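Local coordinates for protein putative glycosyl hydrolase (Bacteroides thetaiotaomicron VPI-5482, PDB 3K11) that probably acts as a glycoside hydrolase of family 88, with an (alpha/alpha)6-barrel fold, although its natural substrate is not established, at residues S133-L136 against Q137-T140; L164-D167 against G168-Q171; D280-P283 against E284-Q288. One frame throughout, in Å; residues are numbered along the deposited sequence.

Contact 1 (S133-L136 against Q137-T140); sequences SQLL and QILT
Thr-140 grips the carbonyl of Leu-136 twice. Its backbone N donates to Leu-136 O at 2.8 Å, from well above the carbonyl plane, and its OG1 donates to the same oxygen at 2.7 Å, only 15° out of that plane. With chi1 at 53°, OG1 sits between the backbone N and the carbonyl carbon of its own residue, which turns the hydroxyl back toward the preceding turn and sets it beside the Leu-136 side chain. An alanine here would probably leave Leu-136 O with the backbone donor alone and remove the second tie at the helix end. The remaining backbone bonds are Leu-139 N to Leu-135 O at 2.8 Å and a longer one from Gln-137 N to Ser-133 O, which has a weak companion to Gln-134 O. Apart from that three-residue companion, the backbone bonds are of the i to i+4 kind of the short helix 133-139, which closes where Thr-140 leaves helical backbone angles.

A water bridges the polar flank, donating to Gln-134 O and to Gln-137 OE1, each at 2.7 Å. The Gln-137 chain runs extended, and its NE2 is held by Asp-146, so both ends of the amide have partners.

The apolar flank is made by Leu-135 and Ile-138, which lie side by side and point the same way, their CD1 atoms 4.1 Å apart. Leu-139 CD1 approaches Leu-135 CB more loosely, at 4.4 Å. This flank faces helix 101-128, where Leu-135 meets Phe-121 and Ile-138 meets Leu-114.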
loop_
_atom_site.group_PDB
_atom_site.type_symbol
_atom_site.label_atom_id
_atom_site.label_comp_id
_atom_site.label_asym_id
_atom_site.label_seq_id
_atom_site.Cartn_x
_atom_site.Cartn_y
_atom_site.Cartn_z
ATOM N N SER A 133 -3.105 16.467 42.578
ATOM C CA SER A 133 -3.799 16.432 41.296
ATOM C C SER A 133 -4.257 15.025 40.892
ATOM O O SER A 133 -5.245 14.873 40.165
ATOM C CB SER A 133 -2.893 16.991 40.219
ATOM O OG SER A 133 -1.738 16.175 40.105
ATOM N N GLN A 134 -3.570 13.977 41.360
ATOM C CA GLN A 134 -3.992 12.610 41.027
ATOM C C GLN A 134 -5.308 12.297 41.711
ATOM O O GLN A 134 -6.137 11.523 41.208
ATOM C CB GLN A 134 -2.914 11.586 41.423
ATOM C CG GLN A 134 -1.658 11.683 40.555
ATOM C CD GLN A 134 -0.718 10.487 40.706
ATOM O OE1 GLN A 134 -1.136 9.413 41.140
ATOM N NE2 GLN A 134 0.552 10.667 40.312
ATOM N N LEU A 135 -5.514 12.882 42.881
ATOM C CA LEU A 135 -6.764 12.674 43.584
ATOM C C LEU A 135 -7.898 13.488 42.989
ATOM O O LEU A 135 -9.066 13.073 43.048
ATOM C CB LEU A 135 -6.606 12.907 45.095
ATOM C CG LEU A 135 -6.280 11.613 45.827
ATOM C CD1 LEU A 135 -7.494 10.677 45.806
ATOM C CD2 LEU A 135 -4.982 10.901 45.378
ATOM N N LEU A 136 -7.584 14.634 42.411
ATOM C CA LEU A 136 -8.622 15.396 41.748
ATOM C C LEU A 136 -9.172 14.664 40.515
ATOM O O LEU A 136 -10.334 14.847 40.136
ATOM C CB LEU A 136 -8.124 16.817 41.403
ATOM C CG LEU A 136 -7.891 17.690 42.652
ATOM C CD1 LEU A 136 -7.359 19.017 42.190
ATOM C CD2 LEU A 136 -9.128 17.882 43.525
ATOM N N GLN A 137 -8.354 13.812 39.904
ATOM C CA GLN A 137 -8.778 13.045 38.753
ATOM C C GLN A 137 -9.823 12.022 39.215
ATOM O O GLN A 137 -10.831 11.820 38.552
ATOM C CB GLN A 137 -7.584 12.327 38.107
ATOM C CG GLN A 137 -7.979 11.646 36.846
ATOM C CD GLN A 137 -6.869 10.935 36.104
ATOM O OE1 GLN A 137 -5.984 10.328 36.717
ATOM N NE2 GLN A 137 -6.954 10.942 34.773
ATOM N N ILE A 138 -9.558 11.410 40.362
ATOM C CA ILE A 138 -10.426 10.382 40.937
ATOM C C ILE A 138 -11.679 11.011 41.470
ATOM O O ILE A 138 -12.774 10.501 41.265
ATOM C CB ILE A 138 -9.696 9.612 42.074
ATOM C CG1 ILE A 138 -8.521 8.810 41.474
ATOM C CG2 ILE A 138 -10.670 8.714 42.866
ATOM C CD1 ILE A 138 -7.408 8.421 42.431
ATOM N N LEU A 139 -11.538 12.119 42.193
ATOM C CA LEU A 139 -12.681 12.721 42.897
ATOM C C LEU A 139 -13.569 13.571 42.002
ATOM O O LEU A 139 -14.790 13.584 42.171
ATOM C CB LEU A 139 -12.210 13.579 44.081
ATOM C CG LEU A 139 -11.503 12.834 45.226
ATOM C CD1 LEU A 139 -10.819 13.864 46.123
ATOM C CD2 LEU A 139 -12.473 11.932 45.986
ATOM N N THR A 140 -12.955 14.277 41.072
ATOM C CA THR A 140 -13.653 15.200 40.216
ATOM C C THR A 140 -13.213 14.960 38.767
ATOM O O THR A 140 -12.555 15.794 38.169
ATOM C CB THR A 140 -13.386 16.668 40.637
ATOM O OG1 THR A 140 -11.960 16.887 40.704
ATOM C CG2 THR A 140 -13.996 16.963 41.992
HETATM O O HOH W 1 -5.233 9.824 39.270
#

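Contact 2 (L164-D167 against G168-Q171); sequences LPVD and GLIQ
Asp-167 and Gln-171, one turn apart, are joined by both side chain and backbone. Gln-171 NE2 donates to Asp-167 OD1 at 3.0 Å in a nearly straight bond (173°), reaching the syn side of the carboxylate while the two flat groups are turned 55° from each other. The first torsion of the glutamine (chi1 -61°) sets CG beside its own backbone N and within 3.2 Å of Asp-167 O, and a bend at chi2 then turns the amide so that NE2 points at OD1. Beside it, Gln-171 N donates to Asp-167 O at 2.8 Å. Ile-170 N likewise meets Val-166 O at 2.9 Å, and Val-166 CG2 packs on Ile-170 CD1 at 3.8 Å.

These bonds form the first turn of helix 167-180, with Val-166 at the N-cap position. Two waters serve amides at this helix start: one donates to Pro-165 O and accepts from Leu-169 N at 3.1 Å, the other accepts from Gly-168 N at 3.0 Å. Just upstream, Pro-165 is the centre of an inverse gamma turn.

Farther out, Tyr-217 of helix 202-217 hydrogen-bonds through its OH to Asp-167 OD1, so this oxygen has two partners. Ile-170 reaches Met-214 of that helix and Met-154 of helix 148-160.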
loop_
_atom_site.group_PDB
_atom_site.type_symbol
_atom_site.label_atom_id
_atom_site.label_comp_id
_atom_site.label_asym_id
_atom_site.label_seq_id
_atom_site.Cartn_x
_atom_site.Cartn_y
_atom_site.Cartn_z
ATOM N N LEU A 164 -15.125 -5.784 48.494
ATOM C CA LEU A 164 -14.276 -4.730 47.902
ATOM C C LEU A 164 -15.003 -3.387 48.024
ATOM O O LEU A 164 -16.046 -3.183 47.377
ATOM C CB LEU A 164 -14.004 -5.063 46.433
ATOM C CG LEU A 164 -13.037 -4.114 45.740
ATOM C CD1 LEU A 164 -11.627 -4.212 46.332
ATOM C CD2 LEU A 164 -13.019 -4.350 44.195
ATOM N N PRO A 165 -14.486 -2.458 48.851
ATOM C CA PRO A 165 -15.281 -1.281 49.173
ATOM C C PRO A 165 -15.182 -0.119 48.171
ATOM O O PRO A 165 -14.977 1.039 48.561
ATOM C CB PRO A 165 -14.763 -0.920 50.574
ATOM C CG PRO A 165 -13.338 -1.220 50.470
ATOM C CD PRO A 165 -13.213 -2.452 49.598
ATOM N N VAL A 166 -15.444 -0.419 46.901
ATOM C CA VAL A 166 -15.289 0.550 45.815
ATOM C C VAL A 166 -16.610 1.129 45.288
ATOM O O VAL A 166 -16.620 1.878 44.301
ATOM C CB VAL A 166 -14.468 -0.046 44.655
ATOM C CG1 VAL A 166 -13.007 -0.250 45.051
ATOM C CG2 VAL A 166 -15.099 -1.318 44.088
ATOM N N ASP A 167 -17.724 0.891 45.983
ATOM C CA ASP A 167 -18.994 1.411 45.475
ATOM C C ASP A 167 -18.993 2.929 45.415
ATOM O O ASP A 167 -19.504 3.491 44.461
ATOM C CB ASP A 167 -20.189 0.952 46.293
ATOM C CG ASP A 167 -21.509 1.406 45.657
ATOM O OD1 ASP A 167 -21.815 0.952 44.537
ATOM O OD2 ASP A 167 -22.200 2.263 46.251
ATOM N N GLY A 168 -18.414 3.604 46.405
ATOM C CA GLY A 168 -18.413 5.067 46.368
ATOM C C GLY A 168 -17.660 5.591 45.152
ATOM O O GLY A 168 -18.125 6.508 44.441
ATOM N N LEU A 169 -16.526 4.965 44.840
ATOM C CA LEU A 169 -15.739 5.392 43.680
ATOM C C LEU A 169 -16.479 5.098 42.380
ATOM O O LEU A 169 -16.478 5.920 41.476
ATOM C CB LEU A 169 -14.356 4.719 43.666
ATOM C CG LEU A 169 -13.413 5.144 44.808
ATOM C CD1 LEU A 169 -12.293 4.152 44.982
ATOM C CD2 LEU A 169 -12.870 6.507 44.457
ATOM N N ILE A 170 -17.071 3.910 42.288
ATOM C CA ILE A 170 -17.855 3.503 41.119
ATOM C C ILE A 170 -19.010 4.475 40.909
ATOM O O ILE A 170 -19.229 4.972 39.801
ATOM C CB ILE A 170 -18.406 2.061 41.235
ATOM C CG1 ILE A 170 -17.299 1.025 41.150
ATOM C CG2 ILE A 170 -19.505 1.785 40.204
ATOM C CD1 ILE A 170 -17.747 -0.380 41.576
ATOM N N GLN A 171 -19.752 4.784 41.958
ATOM C CA GLN A 171 -20.902 5.699 41.766
ATOM C C GLN A 171 -20.456 7.078 41.308
ATOM O O GLN A 171 -21.102 7.696 40.438
ATOM C CB GLN A 171 -21.749 5.820 43.036
ATOM C CG GLN A 171 -22.388 4.486 43.526
ATOM C CD GLN A 171 -23.344 3.875 42.559
ATOM O OE1 GLN A 171 -23.933 4.570 41.732
ATOM N NE2 GLN A 171 -23.489 2.547 42.613
HETATM O O HOH W 2 -15.307 3.617 47.299
HETATM O O HOH W 3 -18.022 2.521 49.193
#

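Contact 3 (D280-P283 against E284-Q288); sequences DVLP and EDYPQ
Pro-283 and Tyr-286 lie at the two ends of a type I beta turn, and of all the residues here they have the most surface buried by the contact. The turn is closed by one hydrogen bond, from Tyr-286 N to Pro-283 O at 3.1 Å. Its N-H...O angle is a fair 157°, but the donor stands 64° out of the carbonyl plane, well above it. The side chains of the two residues run alongside each other and point the same way, with the pyrrolidine CD of Pro-283 4.1 Å from Tyr-286 CB. The tyrosine CB in turn lies 3.3 Å from Pro-283 O, so the carbonyl is flanked by the same residue that donates to it.

CG of Tyr-286 is anti to the backbone N (chi1 -166°), which carries the phenol back along the chain toward Leu-282. There the leucine CD2 methyl lies over one ring face, offset toward the rim, with its nearest ring atom, Tyr-286 CD2, at 4.1 Å. The opposite face is met by CD of Pro-287, the next residue in sequence, so the ring is held between an aliphatic methyl and a proline ring carbon. Beyond the turn, Leu-282 also packs on Val-230 and Tyr-286 on Ala-227, both of helix 222-240.

At the outer corner of the turn, Asp-285 OD1 comes within 3.5 Å of Pro-283 CB, and Glu-284 makes a long, weak ion pair with Arg-289. The segment connects helix 265-281 to helix 289-304 at the surface. With a single hydrogen bond across it, the connection appears to depend largely on apolar packing, the prolines restricting the backbone and the leucine and proline groups limiting how the phenol can turn.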
loop_
_atom_site.group_PDB
_atom_site.type_symbol
_atom_site.label_atom_id
_atom_site.label_comp_id
_atom_site.label_asym_id
_atom_site.label_seq_id
_atom_site.Cartn_x
_atom_site.Cartn_y
_atom_site.Cartn_z
ATOM N N ASP A 280 -18.613 -9.477 25.649
ATOM C CA ASP A 280 -18.519 -10.242 26.888
ATOM C C ASP A 280 -19.758 -10.076 27.742
ATOM O O ASP A 280 -20.065 -10.930 28.554
ATOM C CB ASP A 280 -17.317 -9.767 27.713
ATOM C CG ASP A 280 -15.975 -10.297 27.191
ATOM O OD1 ASP A 280 -15.936 -11.258 26.370
ATOM O OD2 ASP A 280 -14.924 -9.753 27.660
ATOM N N VAL A 281 -20.466 -8.962 27.598
ATOM C CA VAL A 281 -21.611 -8.653 28.492
ATOM C C VAL A 281 -22.966 -8.965 27.852
ATOM O O VAL A 281 -23.886 -9.458 28.509
ATOM C CB VAL A 281 -21.557 -7.180 28.905
ATOM C CG1 VAL A 281 -22.765 -6.791 29.704
ATOM C CG2 VAL A 281 -20.276 -6.871 29.731
ATOM N N LEU A 282 -23.124 -8.665 26.566
ATOM C CA LEU A 282 -24.418 -8.835 25.924
ATOM C C LEU A 282 -24.896 -10.272 25.981
ATOM O O LEU A 282 -24.145 -11.172 25.630
ATOM C CB LEU A 282 -24.388 -8.476 24.425
ATOM C CG LEU A 282 -24.155 -7.015 24.045
ATOM C CD1 LEU A 282 -24.190 -6.861 22.525
ATOM C CD2 LEU A 282 -25.192 -6.056 24.774
ATOM N N PRO A 283 -26.166 -10.468 26.333
ATOM C CA PRO A 283 -26.805 -11.777 26.178
ATOM C C PRO A 283 -26.641 -12.252 24.763
ATOM O O PRO A 283 -26.643 -11.439 23.854
ATOM C CB PRO A 283 -28.271 -11.483 26.477
ATOM C CG PRO A 283 -28.234 -10.313 27.400
ATOM C CD PRO A 283 -27.067 -9.477 26.953
ATOM N N GLU A 284 -26.548 -13.562 24.551
ATOM C CA GLU A 284 -26.311 -14.044 23.206
ATOM C C GLU A 284 -27.501 -13.842 22.290
ATOM O O GLU A 284 -27.316 -13.791 21.094
ATOM C CB GLU A 284 -25.914 -15.502 23.222
ATOM C CG GLU A 284 -24.613 -15.676 23.983
ATOM C CD GLU A 284 -23.721 -16.738 23.396
ATOM O OE1 GLU A 284 -24.251 -17.763 22.909
ATOM O OE2 GLU A 284 -22.486 -16.540 23.439
ATOM N N ASP A 285 -28.676 -13.627 22.883
ATOM C CA ASP A 285 -29.893 -13.335 22.123
ATOM C C ASP A 285 -30.282 -11.852 22.146
ATOM O O ASP A 285 -31.417 -11.517 21.783
ATOM C CB ASP A 285 -31.026 -14.226 22.605
ATOM C CG ASP A 285 -31.444 -13.942 24.025
ATOM O OD1 ASP A 285 -30.779 -13.146 24.737
ATOM O OD2 ASP A 285 -32.485 -14.528 24.451
ATOM N N TYR A 286 -29.344 -10.976 22.507
ATOM C CA TYR A 286 -29.649 -9.566 22.566
ATOM C C TYR A 286 -30.026 -9.126 21.155
ATOM O O TYR A 286 -29.313 -9.464 20.192
ATOM C CB TYR A 286 -28.500 -8.762 23.149
ATOM C CG TYR A 286 -28.956 -7.372 23.514
ATOM C CD1 TYR A 286 -29.628 -7.153 24.680
ATOM C CD2 TYR A 286 -28.725 -6.293 22.673
ATOM C CE1 TYR A 286 -30.108 -5.899 25.029
ATOM C CE2 TYR A 286 -29.183 -5.001 23.018
ATOM C CZ TYR A 286 -29.884 -4.819 24.193
ATOM O OH TYR A 286 -30.390 -3.592 24.594
ATOM N N PRO A 287 -31.122 -8.348 21.020
ATOM C CA PRO A 287 -31.601 -8.099 19.649
ATOM C C PRO A 287 -30.662 -7.328 18.756
ATOM O O PRO A 287 -30.681 -7.558 17.553
ATOM C CB PRO A 287 -32.944 -7.363 19.873
ATOM C CG PRO A 287 -32.934 -6.904 21.220
ATOM C CD PRO A 287 -32.044 -7.786 22.024
ATOM N N GLN A 288 -29.847 -6.421 19.310
ATOM C CA GLN A 288 -28.838 -5.750 18.455
ATOM C C GLN A 288 -27.445 -6.447 18.406
ATOM O O GLN A 288 -26.512 -5.930 17.787
ATOM C CB GLN A 288 -28.668 -4.293 18.914
ATOM C CG GLN A 288 -29.795 -3.344 18.444
ATOM C CD GLN A 288 -31.177 -3.785 18.885
ATOM O OE1 GLN A 288 -31.534 -3.698 20.064
ATOM N NE2 GLN A 288 -31.981 -4.262 17.912
#

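How the contacts relate
Contacts 1 and 2 are partly buried and neighbour each other, their centres 15 Å apart, and they touch where Ile-138 CG2 packs on Leu-169 CD2 at 3.5 Å. Both also lean on helix 101-128, contact 1 through its leucines and isoleucine and contact 2 through Leu-164. They show the two ends of helices: 137-140 finishes one with a threonine hydroxyl, while 164-171 starts another with waters and a carboxylate-amide bond. Contact 3 lies at the surface, about 14 Å from contact 2 at the nearest atoms. It shares helix 202-217 with contact 2, through Val-281, but replaces helical bonding with aromatic packing and a beta turn that begins at a proline and has another just after it.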